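Local atomic coordinates of fiber protein 2 (Fowl adenovirus 1, PDB entry 2VTW), a protein that forms, as a homotrimer, the short-fibre spikes of the capsid vertices, and through this C-terminal head domain probably attaches the virion to its host-cell receptor. Residues A[147-152]-A[169-174]; A[5-10]-A[91-96]; A[102-107]-A[163-168]. All blocks are in the same frame, centred on the assembly; numbering follows the deposited sequence.

Contact 1: A[147-152]-A[169-174]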
ATOM      1  N   ILE A 147       8.869  -2.785 -13.095  1.00 20.87           N
ATOM      2  CA  ILE A 147       8.828  -1.323 -13.033  1.00 20.37           C
ATOM      3  C   ILE A 147       8.480  -0.952 -11.588  1.00 19.80           C
ATOM      4  O   ILE A 147       7.454  -1.353 -11.074  1.00 19.02           O
ATOM      5  CB  ILE A 147       7.734  -0.732 -13.996  1.00 20.35           C
ATOM      6  CG1 ILE A 147       8.050  -1.041 -15.463  1.00 20.91           C
ATOM      7  CG2 ILE A 147       7.602   0.760 -13.802  1.00 20.00           C
ATOM      8  CD1 ILE A 147       6.912  -0.664 -16.448  1.00 20.11           C
ATOM      9  N   ASP A 148       9.365  -0.220 -10.929  1.00 19.34           N
ATOM     10  CA  ASP A 148       9.049   0.374  -9.645  1.00 19.00           C
ATOM     11  C   ASP A 148       8.463   1.746  -9.922  1.00 19.11           C
ATOM     12  O   ASP A 148       8.884   2.416 -10.880  1.00 18.30           O
ATOM     13  CB  ASP A 148      10.304   0.543  -8.823  1.00 19.72           C
ATOM     14  CG  ASP A 148      10.903  -0.787  -8.387  1.00 21.14           C
ATOM     15  OD1 ASP A 148      10.132  -1.750  -8.189  1.00 20.94           O
ATOM     16  OD2 ASP A 148      12.135  -0.821  -8.220  1.00 22.78           O
ATOM     17  N   VAL A 149       7.496   2.156  -9.102  1.00 18.13           N
ATOM     18  CA  VAL A 149       6.926   3.494  -9.194  1.00 17.70           C
ATOM     19  C   VAL A 149       7.175   4.291  -7.905  1.00 17.26           C
ATOM     20  O   VAL A 149       6.749   3.872  -6.813  1.00 15.70           O
ATOM     21  CB  VAL A 149       5.412   3.420  -9.477  1.00 17.87           C
ATOM     22  CG1 VAL A 149       4.876   4.811  -9.828  1.00 16.40           C
ATOM     23  CG2 VAL A 149       5.115   2.411 -10.617  1.00 16.11           C
ATOM     24  N   ARG A 150       7.885   5.413  -8.035  1.00 17.60           N
ATOM     25  CA  ARG A 150       8.010   6.409  -6.962  1.00 18.05           C
ATOM     26  C   ARG A 150       6.837   7.387  -7.004  1.00 18.52           C
ATOM     27  O   ARG A 150       6.504   7.913  -8.054  1.00 18.87           O
ATOM     28  CB  ARG A 150       9.321   7.163  -7.082  1.00 17.98           C
ATOM     29  CG  ARG A 150       9.613   8.126  -5.908  1.00 17.21           C
ATOM     30  CD  ARG A 150      10.027   7.389  -4.688  1.00 17.51           C
ATOM     31  NE  ARG A 150      11.303   6.712  -4.866  1.00 17.82           N
ATOM     32  CZ  ARG A 150      11.927   6.006  -3.930  1.00 16.90           C
ATOM     33  NH1 ARG A 150      11.392   5.841  -2.739  1.00 16.84           N
ATOM     34  NH2 ARG A 150      13.110   5.462  -4.199  1.00 19.83           N
ATOM     35  N   MET A 151       6.201   7.626  -5.857  1.00 19.21           N
ATOM     36  CA  MET A 151       5.033   8.490  -5.800  1.00 19.85           C
ATOM     37  C   MET A 151       5.276   9.650  -4.807  1.00 19.18           C
ATOM     38  O   MET A 151       5.620   9.425  -3.636  1.00 18.18           O
ATOM     39  CB  MET A 151       3.806   7.680  -5.447  1.00 20.13           C
ATOM     40  CG  MET A 151       3.582   6.459  -6.364  1.00 22.58           C
ATOM     41  SD  MET A 151       2.517   5.249  -5.583  1.00 25.24           S
ATOM     42  CE  MET A 151       3.008   3.771  -6.442  1.00 25.82           C
ATOM     43  N   GLN A 152       5.122  10.887  -5.308  1.00 18.50           N
ATOM     44  CA  GLN A 152       5.530  12.073  -4.586  1.00 17.94           C
ATOM     45  C   GLN A 152       4.563  13.228  -4.860  1.00 18.21           C
ATOM     46  O   GLN A 152       4.475  13.737  -5.990  1.00 17.88           O
ATOM     47  CB  GLN A 152       6.947  12.467  -4.980  1.00 17.85           C
ATOM     48  CG  GLN A 152       7.534  13.685  -4.228  1.00 17.14           C
ATOM     49  CD  GLN A 152       8.720  14.258  -4.972  1.00 18.19           C
ATOM     50  OE1 GLN A 152       9.809  13.684  -4.972  1.00 21.13           O
ATOM     51  NE2 GLN A 152       8.508  15.384  -5.645  1.00 19.05           N
ATOM     52  N   PHE A 169       4.108  10.529 -10.470  1.00 18.64           N
ATOM     53  CA  PHE A 169       4.371   9.085 -10.510  1.00 18.84           C
ATOM     54  C   PHE A 169       5.509   8.873 -11.476  1.00 18.91           C
ATOM     55  O   PHE A 169       5.341   9.132 -12.660  1.00 19.48           O
ATOM     56  CB  PHE A 169       3.176   8.316 -11.048  1.00 19.15           C
ATOM     57  CG  PHE A 169       1.991   8.263 -10.131  1.00 19.98           C
ATOM     58  CD1 PHE A 169       1.658   7.100  -9.478  1.00 20.37           C
ATOM     59  CD2 PHE A 169       1.166   9.362  -9.979  1.00 19.22           C
ATOM     60  CE1 PHE A 169       0.556   7.031  -8.659  1.00 20.72           C
ATOM     61  CE2 PHE A 169       0.042   9.305  -9.139  1.00 21.09           C
ATOM     62  CZ  PHE A 169      -0.262   8.156  -8.476  1.00 20.74           C
ATOM     63  N   THR A 170       6.670   8.438 -11.000  1.00 19.15           N
ATOM     64  CA  THR A 170       7.775   8.122 -11.906  1.00 19.26           C
ATOM     65  C   THR A 170       7.954   6.610 -11.987  1.00 20.10           C
ATOM     66  O   THR A 170       8.231   5.940 -10.976  1.00 20.34           O
ATOM     67  CB  THR A 170       9.081   8.857 -11.579  1.00 19.83           C
ATOM     68  OG1 THR A 170       8.877  10.283 -11.621  1.00 20.25           O
ATOM     69  CG2 THR A 170      10.171   8.502 -12.586  1.00 18.95           C
ATOM     70  N   PHE A 171       7.773   6.098 -13.202  1.00 19.45           N
ATOM     71  CA  PHE A 171       7.864   4.675 -13.516  1.00 19.68           C
ATOM     72  C   PHE A 171       9.293   4.357 -13.862  1.00 20.41           C
ATOM     73  O   PHE A 171       9.839   4.921 -14.800  1.00 21.29           O
ATOM     74  CB  PHE A 171       6.928   4.339 -14.670  1.00 18.16           C
ATOM     75  CG  PHE A 171       5.476   4.547 -14.333  1.00 17.07           C
ATOM     76  CD1 PHE A 171       4.657   3.472 -14.067  1.00 15.03           C
ATOM     77  CD2 PHE A 171       4.928   5.824 -14.275  1.00 17.83           C
ATOM     78  CE1 PHE A 171       3.317   3.648 -13.734  1.00 18.13           C
ATOM     79  CE2 PHE A 171       3.581   6.019 -13.941  1.00 15.10           C
ATOM     80  CZ  PHE A 171       2.774   4.944 -13.682  1.00 18.22           C
ATOM     81  N   GLN A 172       9.901   3.458 -13.098  1.00 20.17           N
ATOM     82  CA  GLN A 172      11.307   3.163 -13.222  1.00 20.86           C
ATOM     83  C   GLN A 172      11.488   1.733 -13.752  1.00 22.02           C
ATOM     84  O   GLN A 172      11.422   0.755 -12.980  1.00 21.20           O
ATOM     85  CB  GLN A 172      11.982   3.356 -11.874  1.00 20.64           C
ATOM     86  CG  GLN A 172      11.564   4.686 -11.197  1.00 19.93           C
ATOM     87  CD  GLN A 172      12.303   4.988  -9.922  1.00 21.01           C
ATOM     88  OE1 GLN A 172      12.386   6.150  -9.506  1.00 20.97           O
ATOM     89  NE2 GLN A 172      12.870   3.957  -9.291  1.00 18.84           N
ATOM     90  N   CYS A 173      11.683   1.634 -15.075  1.00 22.53           N
ATOM     91  CA  CYS A 173      11.863   0.343 -15.774  1.00 23.74           C
ATOM     92  C   CYS A 173      13.205  -0.292 -15.457  1.00 24.36           C
ATOM     93  O   CYS A 173      14.241   0.399 -15.415  1.00 24.62           O
ATOM     94  CB  CYS A 173      11.769   0.523 -17.289  1.00 23.51           C
ATOM     95  SG  CYS A 173      10.172   1.032 -17.915  1.00 24.92           S
ATOM     96  N   ALA A 174      13.202  -1.608 -15.247  1.00 25.77           N
ATOM     97  CA  ALA A 174      14.458  -2.343 -14.969  1.00 26.67           C
ATOM     98  C   ALA A 174      15.368  -2.383 -16.200  1.00 27.51           C
ATOM     99  O   ALA A 174      16.602  -2.362 -16.054  1.00 27.31           O
ATOM    100  CB  ALA A 174      14.167  -3.759 -14.466  1.00 26.79           C
TER
HETATM  101  O   HOH W   1      13.979   1.128  -9.821  1.00 31.93           O
HETATM  102  O   HOH W   2      12.956   7.624  -7.237  1.00 18.06           O
HETATM  103  O   HOH W   3      14.307   4.804  -6.808  1.00 24.04           O

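Contact 2: A[5-10]-A[91-96]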
ATOM      1  N   ALA A   5     -16.168  10.873  -1.809  1.00 24.10           N
ATOM      2  CA  ALA A   5     -16.332  11.296  -3.199  1.00 23.55           C
ATOM      3  C   ALA A   5     -15.357  10.525  -4.101  1.00 23.15           C
ATOM      4  O   ALA A   5     -14.327  10.069  -3.629  1.00 21.85           O
ATOM      5  CB  ALA A   5     -16.102  12.795  -3.354  1.00 23.32           C
ATOM      6  N   ALA A   6     -15.710  10.399  -5.386  1.00 22.24           N
ATOM      7  CA  ALA A   6     -14.952   9.669  -6.416  1.00 22.20           C
ATOM      8  C   ALA A   6     -14.746  10.512  -7.665  1.00 22.07           C
ATOM      9  O   ALA A   6     -15.654  11.247  -8.064  1.00 21.92           O
ATOM     10  CB  ALA A   6     -15.714   8.386  -6.799  1.00 21.68           C
ATOM     11  N   PHE A   7     -13.573  10.396  -8.287  1.00 21.63           N
ATOM     12  CA  PHE A   7     -13.289  10.946  -9.621  1.00 22.11           C
ATOM     13  C   PHE A   7     -12.712   9.831 -10.540  1.00 22.49           C
ATOM     14  O   PHE A   7     -11.884   9.016 -10.093  1.00 21.91           O
ATOM     15  CB  PHE A   7     -12.295  12.105  -9.507  1.00 21.32           C
ATOM     16  CG  PHE A   7     -11.841  12.668 -10.820  1.00 21.47           C
ATOM     17  CD1 PHE A   7     -12.751  13.280 -11.693  1.00 21.06           C
ATOM     18  CD2 PHE A   7     -10.492  12.639 -11.181  1.00 20.98           C
ATOM     19  CE1 PHE A   7     -12.317  13.827 -12.896  1.00 19.91           C
ATOM     20  CE2 PHE A   7     -10.053  13.188 -12.395  1.00 22.51           C
ATOM     21  CZ  PHE A   7     -10.971  13.791 -13.244  1.00 21.75           C
ATOM     22  N   THR A   8     -13.160   9.794 -11.798  1.00 22.65           N
ATOM     23  CA  THR A   8     -12.703   8.836 -12.811  1.00 23.16           C
ATOM     24  C   THR A   8     -12.358   9.590 -14.080  1.00 23.97           C
ATOM     25  O   THR A   8     -13.115  10.455 -14.525  1.00 23.28           O
ATOM     26  CB  THR A   8     -13.780   7.801 -13.144  1.00 22.95           C
ATOM     27  OG1 THR A   8     -14.231   7.197 -11.934  1.00 24.09           O
ATOM     28  CG2 THR A   8     -13.250   6.707 -14.097  1.00 23.13           C
ATOM     29  N   SER A   9     -11.220   9.262 -14.669  1.00 24.16           N
ATOM     30  CA  SER A   9     -10.809   9.868 -15.925  1.00 25.15           C
ATOM     31  C   SER A   9     -10.002   8.866 -16.737  1.00 26.03           C
ATOM     32  O   SER A   9      -9.390   7.961 -16.187  1.00 25.18           O
ATOM     33  CB  SER A   9      -9.953  11.096 -15.660  1.00 24.85           C
ATOM     34  OG  SER A   9      -9.515  11.699 -16.866  1.00 25.18           O
ATOM     35  N   GLY A  10      -9.995   9.052 -18.050  1.00 27.63           N
ATOM     36  CA  GLY A  10      -9.197   8.208 -18.957  1.00 27.96           C
ATOM     37  C   GLY A  10     -10.093   7.181 -19.584  1.00 28.85           C
ATOM     38  O   GLY A  10     -11.307   7.297 -19.468  1.00 28.60           O
ATOM     39  N   GLY A  91     -13.531  14.259 -16.374  1.00 31.30           N
ATOM     40  CA  GLY A  91     -13.949  12.907 -16.114  1.00 30.98           C
ATOM     41  C   GLY A  91     -15.337  12.876 -15.577  1.00 31.41           C
ATOM     42  O   GLY A  91     -16.192  13.631 -16.012  1.00 32.30           O
ATOM     43  N   THR A  92     -15.556  12.017 -14.600  1.00 30.90           N
ATOM     44  CA  THR A  92     -16.866  11.796 -14.034  1.00 30.66           C
ATOM     45  C   THR A  92     -16.697  11.942 -12.524  1.00 30.61           C
ATOM     46  O   THR A  92     -15.790  11.325 -11.930  1.00 29.04           O
ATOM     47  CB  THR A  92     -17.358  10.386 -14.414  1.00 30.66           C
ATOM     48  OG1 THR A  92     -17.270  10.231 -15.838  1.00 32.22           O
ATOM     49  CG2 THR A  92     -18.796  10.127 -13.939  1.00 31.40           C
ATOM     50  N   LEU A  93     -17.542  12.788 -11.929  1.00 30.16           N
ATOM     51  CA  LEU A  93     -17.500  13.079 -10.498  1.00 30.55           C
ATOM     52  C   LEU A  93     -18.696  12.407  -9.871  1.00 30.47           C
ATOM     53  O   LEU A  93     -19.735  12.304 -10.510  1.00 30.07           O
ATOM     54  CB  LEU A  93     -17.484  14.601 -10.251  1.00 29.96           C
ATOM     55  CG  LEU A  93     -16.122  15.237 -10.610  1.00 30.32           C
ATOM     56  CD1 LEU A  93     -16.221  16.683 -11.038  1.00 30.00           C
ATOM     57  CD2 LEU A  93     -15.092  15.086  -9.456  1.00 29.37           C
ATOM     58  N   GLU A  94     -18.523  11.889  -8.654  1.00 31.39           N
ATOM     59  CA  GLU A  94     -19.604  11.293  -7.857  1.00 32.10           C
ATOM     60  C   GLU A  94     -19.416  11.673  -6.378  1.00 31.55           C
ATOM     61  O   GLU A  94     -18.363  11.409  -5.822  1.00 31.36           O
ATOM     62  CB  GLU A  94     -19.637   9.763  -7.985  1.00 32.91           C
ATOM     63  CG  GLU A  94     -20.744   9.093  -7.119  1.00 33.63           C
ATOM     64  CD  GLU A  94     -20.786   7.544  -7.225  1.00 36.68           C
ATOM     65  OE1 GLU A  94     -20.005   6.975  -8.058  1.00 43.60           O
ATOM     66  OE2 GLU A  94     -21.607   6.900  -6.480  1.00 38.75           O
ATOM     67  N   PRO A  95     -20.403  12.356  -5.758  1.00 31.10           N
ATOM     68  CA  PRO A  95     -21.629  12.916  -6.362  1.00 30.90           C
ATOM     69  C   PRO A  95     -21.263  13.871  -7.505  1.00 30.59           C
ATOM     70  O   PRO A  95     -20.161  14.406  -7.521  1.00 29.25           O
ATOM     71  CB  PRO A  95     -22.293  13.679  -5.203  1.00 31.15           C
ATOM     72  CG  PRO A  95     -21.620  13.204  -3.938  1.00 31.11           C
ATOM     73  CD  PRO A  95     -20.284  12.665  -4.316  1.00 31.04           C
ATOM     74  N   SER A  96     -22.173  14.060  -8.462  1.00 30.69           N
ATOM     75  CA  SER A  96     -21.893  14.861  -9.657  1.00 30.72           C
ATOM     76  C   SER A  96     -21.681  16.353  -9.385  1.00 30.59           C
ATOM     77  O   SER A  96     -21.021  17.033 -10.176  1.00 30.79           O
ATOM     78  CB  SER A  96     -23.007  14.657 -10.716  1.00 31.32           C
ATOM     79  OG  SER A  96     -24.294  14.823 -10.143  1.00 31.98           O
TER
HETATM   80  O   HOH W   4     -16.073   8.635 -10.717  1.00 21.07           O

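Contact 3: A[102-107]-A[163-168]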
ATOM      1  N   SER A 102     -11.890  18.474  -4.215  1.00 22.54           N
ATOM      2  CA  SER A 102     -11.950  17.332  -3.328  1.00 21.81           C
ATOM      3  C   SER A 102     -10.829  16.301  -3.626  1.00 21.21           C
ATOM      4  O   SER A 102     -10.607  15.378  -2.820  1.00 21.54           O
ATOM      5  CB  SER A 102     -13.318  16.674  -3.418  1.00 21.97           C
ATOM      6  OG  SER A 102     -14.361  17.608  -3.196  1.00 22.57           O
ATOM      7  N   PHE A 103     -10.113  16.469  -4.739  1.00 20.01           N
ATOM      8  CA  PHE A 103      -9.058  15.538  -5.125  1.00 19.74           C
ATOM      9  C   PHE A 103      -7.667  16.147  -5.151  1.00 19.76           C
ATOM     10  O   PHE A 103      -6.704  15.509  -5.589  1.00 19.33           O
ATOM     11  CB  PHE A 103      -9.453  14.850  -6.440  1.00 18.94           C
ATOM     12  CG  PHE A 103     -10.778  14.249  -6.350  1.00 18.73           C
ATOM     13  CD1 PHE A 103     -10.957  13.013  -5.719  1.00 17.49           C
ATOM     14  CD2 PHE A 103     -11.904  14.962  -6.745  1.00 19.18           C
ATOM     15  CE1 PHE A 103     -12.216  12.487  -5.559  1.00 17.66           C
ATOM     16  CE2 PHE A 103     -13.172  14.430  -6.573  1.00 18.67           C
ATOM     17  CZ  PHE A 103     -13.329  13.191  -5.974  1.00 17.96           C
ATOM     18  N   GLU A 104      -7.563  17.369  -4.628  1.00 19.67           N
ATOM     19  CA  GLU A 104      -6.294  18.018  -4.449  1.00 19.25           C
ATOM     20  C   GLU A 104      -5.595  17.369  -3.261  1.00 18.70           C
ATOM     21  O   GLU A 104      -6.166  17.286  -2.180  1.00 17.66           O
ATOM     22  CB  GLU A 104      -6.481  19.496  -4.150  1.00 18.74           C
ATOM     23  CG  GLU A 104      -5.184  20.287  -4.082  1.00 20.47           C
ATOM     24  CD  GLU A 104      -5.379  21.724  -3.556  1.00 22.08           C
ATOM     25  OE1 GLU A 104      -6.548  22.194  -3.480  1.00 24.43           O
ATOM     26  OE2 GLU A 104      -4.339  22.365  -3.259  1.00 24.12           O
ATOM     27  N   PRO A 105      -4.346  16.932  -3.465  1.00 17.85           N
ATOM     28  CA  PRO A 105      -3.579  16.404  -2.338  1.00 17.88           C
ATOM     29  C   PRO A 105      -3.095  17.522  -1.419  1.00 17.94           C
ATOM     30  O   PRO A 105      -2.827  18.645  -1.884  1.00 17.45           O
ATOM     31  CB  PRO A 105      -2.408  15.735  -3.026  1.00 18.46           C
ATOM     32  CG  PRO A 105      -2.213  16.571  -4.292  1.00 17.49           C
ATOM     33  CD  PRO A 105      -3.589  16.891  -4.726  1.00 17.40           C
ATOM     34  N   ALA A 106      -2.990  17.231  -0.125  1.00 17.47           N
ATOM     35  CA  ALA A 106      -2.453  18.199   0.826  1.00 16.99           C
ATOM     36  C   ALA A 106      -1.034  18.579   0.479  1.00 16.55           C
ATOM     37  O   ALA A 106      -0.307  17.828  -0.166  1.00 17.66           O
ATOM     38  CB  ALA A 106      -2.557  17.660   2.298  1.00 16.13           C
ATOM     39  N   ARG A 107      -0.628  19.768   0.899  1.00 17.23           N
ATOM     40  CA  ARG A 107       0.748  20.217   0.762  1.00 17.53           C
ATOM     41  C   ARG A 107       1.601  19.139   1.397  1.00 16.20           C
ATOM     42  O   ARG A 107       1.249  18.644   2.455  1.00 15.27           O
ATOM     43  CB  ARG A 107       0.941  21.536   1.536  1.00 17.89           C
ATOM     44  CG  ARG A 107       2.267  22.305   1.307  1.00 20.18           C
ATOM     45  CD  ARG A 107       2.567  23.336   2.483  1.00 23.77           C
ATOM     46  NE  ARG A 107       3.694  22.875   3.340  1.00 30.33           N
ATOM     47  CZ  ARG A 107       3.695  22.786   4.672  1.00 30.28           C
ATOM     48  NH1 ARG A 107       2.651  23.147   5.405  1.00 34.91           N
ATOM     49  NH2 ARG A 107       4.774  22.347   5.293  1.00 33.35           N
ATOM     50  N   THR A 163       2.129  28.137  -7.226  1.00 22.66           N
ATOM     51  CA  THR A 163       2.459  26.730  -7.021  1.00 22.20           C
ATOM     52  C   THR A 163       1.146  25.980  -6.793  1.00 21.19           C
ATOM     53  O   THR A 163       0.259  26.463  -6.110  1.00 21.29           O
ATOM     54  CB  THR A 163       3.477  26.669  -5.857  1.00 22.62           C
ATOM     55  OG1 THR A 163       4.736  26.142  -6.301  1.00 24.24           O
ATOM     56  CG2 THR A 163       2.932  26.027  -4.673  1.00 21.07           C
ATOM     57  N   TYR A 164       0.988  24.839  -7.471  1.00 20.87           N
ATOM     58  CA  TYR A 164      -0.130  23.921  -7.259  1.00 20.56           C
ATOM     59  C   TYR A 164       0.419  22.523  -6.851  1.00 19.84           C
ATOM     60  O   TYR A 164       1.428  22.045  -7.382  1.00 18.61           O
ATOM     61  CB  TYR A 164      -0.940  23.729  -8.549  1.00 21.61           C
ATOM     62  CG  TYR A 164      -1.539  24.985  -9.132  1.00 21.46           C
ATOM     63  CD1 TYR A 164      -2.907  25.223  -9.067  1.00 21.66           C
ATOM     64  CD2 TYR A 164      -0.733  25.916  -9.792  1.00 22.50           C
ATOM     65  CE1 TYR A 164      -3.472  26.384  -9.627  1.00 22.74           C
ATOM     66  CE2 TYR A 164      -1.283  27.087 -10.356  1.00 22.68           C
ATOM     67  CZ  TYR A 164      -2.653  27.315 -10.263  1.00 22.48           C
ATOM     68  OH  TYR A 164      -3.210  28.464 -10.814  1.00 23.75           O
ATOM     69  N   ASN A 165      -0.281  21.867  -5.931  1.00 19.59           N
ATOM     70  CA  ASN A 165       0.132  20.536  -5.448  1.00 18.89           C
ATOM     71  C   ASN A 165      -0.510  19.416  -6.275  1.00 18.05           C
ATOM     72  O   ASN A 165      -1.726  19.266  -6.313  1.00 19.42           O
ATOM     73  CB  ASN A 165      -0.187  20.380  -3.972  1.00 18.33           C
ATOM     74  CG  ASN A 165       0.568  21.371  -3.091  1.00 16.97           C
ATOM     75  OD1 ASN A 165       1.753  21.672  -3.287  1.00 16.81           O
ATOM     76  ND2 ASN A 165      -0.133  21.894  -2.118  1.00 16.44           N
ATOM     77  N   LEU A 166       0.349  18.671  -6.966  1.00 18.36           N
ATOM     78  CA  LEU A 166      -0.014  17.520  -7.792  1.00 17.86           C
ATOM     79  C   LEU A 166       0.747  16.271  -7.305  1.00 17.97           C
ATOM     80  O   LEU A 166       1.692  16.401  -6.530  1.00 17.34           O
ATOM     81  CB  LEU A 166       0.356  17.782  -9.256  1.00 17.64           C
ATOM     82  CG  LEU A 166      -0.610  18.647 -10.117  1.00 17.88           C
ATOM     83  CD1 LEU A 166      -0.704  20.090  -9.596  1.00 18.74           C
ATOM     84  CD2 LEU A 166      -0.156  18.589 -11.580  1.00 17.08           C
ATOM     85  N   ILE A 167       0.347  15.092  -7.800  1.00 17.41           N
ATOM     86  CA  ILE A 167       1.078  13.837  -7.557  1.00 17.05           C
ATOM     87  C   ILE A 167       1.925  13.423  -8.776  1.00 16.85           C
ATOM     88  O   ILE A 167       1.385  13.171  -9.829  1.00 17.07           O
ATOM     89  CB  ILE A 167       0.114  12.642  -7.180  1.00 17.93           C
ATOM     90  CG1 ILE A 167      -0.980  13.091  -6.205  1.00 15.83           C
ATOM     91  CG2 ILE A 167       0.966  11.439  -6.623  1.00 16.43           C
ATOM     92  CD1 ILE A 167      -2.177  12.169  -6.086  1.00 16.46           C
ATOM     93  N   ALA A 168       3.241  13.346  -8.609  1.00 16.67           N
ATOM     94  CA  ALA A 168       4.142  12.816  -9.624  1.00 17.79           C
ATOM     95  C   ALA A 168       4.331  11.303  -9.406  1.00 18.35           C
ATOM     96  O   ALA A 168       4.629  10.866  -8.283  1.00 19.17           O
ATOM     97  CB  ALA A 168       5.487  13.523  -9.583  1.00 17.50           C
TER
HETATM   98  O   HOH W   5      -2.404  23.430  -4.500  1.00 18.29           O
HETATM   99  O   HOH W   6      -2.680  21.343  -1.657  1.00 25.25           O

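Contact 1: A[147-152]-A[169-174]
A chi1 of -170° at Val149 swings CG1, opposite the backbone N, over the ring of Phe171, whose own CG stands anti to the carbonyl carbon (chi1 -64°). The methyl lies almost exactly above the ring centre, 4.2 Å from Val149 CG1 to the centroid, a CH-pi contact. The other branch, CG2, lies over the same side, out toward the CD1-CE1 rim, 3.6 Å from Phe171 CD1, while Ile147 CG2 comes in at the ring edge. Further along this apolar face Met151 reaches Phe169: its CG lies 3.7 Å from Phe169 CD1, and SD approaches the ring obliquely, a Met-aromatic contact. At the other end Ile147 CG1 packs on Cys173 SG.

On the opposite face are Asp148, Arg150, Thr170 and Gln172, and there water does the joining. One water links Asp148 OD2 to Gln172 NE2; a second probably joins Gln172 OE1 to Arg150 NE, and a third accepts from both Gln172 NE2 and Arg150 NH2. Arg150 also bonds through NH1 to Gly129 O, and Asp148 OD1 to Ser133 OG. The backbones are antiparallel, with Asp148 paired to Gln172 and Arg150 to Thr170 by two hydrogen bonds each; the shortest is Gln172 N to Asp148 O at 2.7 Å.

The two strands form a hairpin. Strand 129-140 flanks 147-152, strand 71-76 flanks 169-173 and stacks Phe72 on Phe171, and strand 185-197 packs against the apolar face through Ile189, Val192 and His194.

Contact 2: A[5-10]-A[91-96]
Phe7 and Leu93 lie across from each other as a non-hydrogen-bonded antiparallel pair, and their side chains cross at a slant on the same face of the sheet. With CG anti to the backbone N (chi1 175°), the Phe7 ring swings along the strand toward Gly91. Leu93 CD2 meets it obliquely, 3.7 Å from Phe7 CD1, and also touches Phe7 CB. Farther along the ring, Phe7 CE1 lies 3.7 Å from Gly91 N, which sits at the ring edge near its plane. The glycine backbone comes close here, with Gly91 CA 3.0 Å from Thr8 O in a CA-H...O contact.

The other face carries Ala6, Thr8, Thr92 and Glu94. Ala6 and Glu94 approach at their beta carbons, 4.3 Å from CB to CB, and Met41 of a neighbouring subunit packs on both. A water joins Thr8 OG1 to Thr92 O, a carbonyl that also accepts the Thr8 N-H.

Four backbone hydrogen bonds hold the register, two in the Ala6-Glu94 pair and two in the Thr8-Thr92 pair. Ala6 N lies 2.9 Å from Glu94 O. Just beyond, Pro95 follows a cis peptide bond. Strand 92-94 is a short antiparallel addition to strand 4-23, which pairs on its other side with strand 28-40, in the antiparallel beta-sandwich of an adenovirus fibre head.

Contact 3: A[102-107]-A[163-168]
Asn165 projects from its strand to the loop 102-107, CB lying 3.8 Å from Pro105 O. CG stands anti to the carbonyl carbon (chi1 -63°), which carries the amide against the backbone of Arg107: Asn165 CG is 4.0 Å from Arg107 CA. At the tip, ND2 packs against the same residue, 3.4 Å from Arg107 CA, and donates to a water. That water passes its own hydrogens to Glu104 OE2 and Pro105 O, so the amide is tied to the loop through solvent. A second water takes the Asn165 backbone N-H and gives to Glu104 OE2 as well. The carboxylate oxygen thus receives two waters, while Glu104 OE1 is held by a salt bridge to Arg200.

The pairing is that of an irregular loop lying across a strand of the head's beta-sheet fold, where the touching parts run 107° apart, rather than of two strands in register. Pro105 makes the apolar part of the crossing. Its CB is directed toward the strand, ring atoms CG and CD of Pro105 each lie 3.4 Å from Asn165 O, and Pro105 CG is 4.2 Å from Ile167 CG1. Val153 and Cys196 also touch that proline, while Ile167 also leans on Leu44 and Thr46 of strand 43-53. Beyond Asn165, Arg107 extends to the subunit boundary and packs on Ile12 of a neighbouring subunit.

How the contacts relate
Contacts 1 and 3 share strand 163-173: its first half meets the loop 102-107 and its second half the strand 147-152. Their centres are about 18 Å apart, and they join where Gln152 O lies 2.9 Å from Ala168 N, a probable hydrogen bond. Contact 2 is about 17 Å from contact 3 between centres, and Phe103 bridges them, with its CE2 3.5 Å from Leu93 CD2 and its CZ 3.5 Å from Ala6 C. Contacts 1 and 2 do not touch; they lie on opposite sides of the chain's centre, with nearest atoms about 11 Å apart. A sulfate, probably from crystallisation, lies about 5 Å from the Arg150 side chain of contact 1.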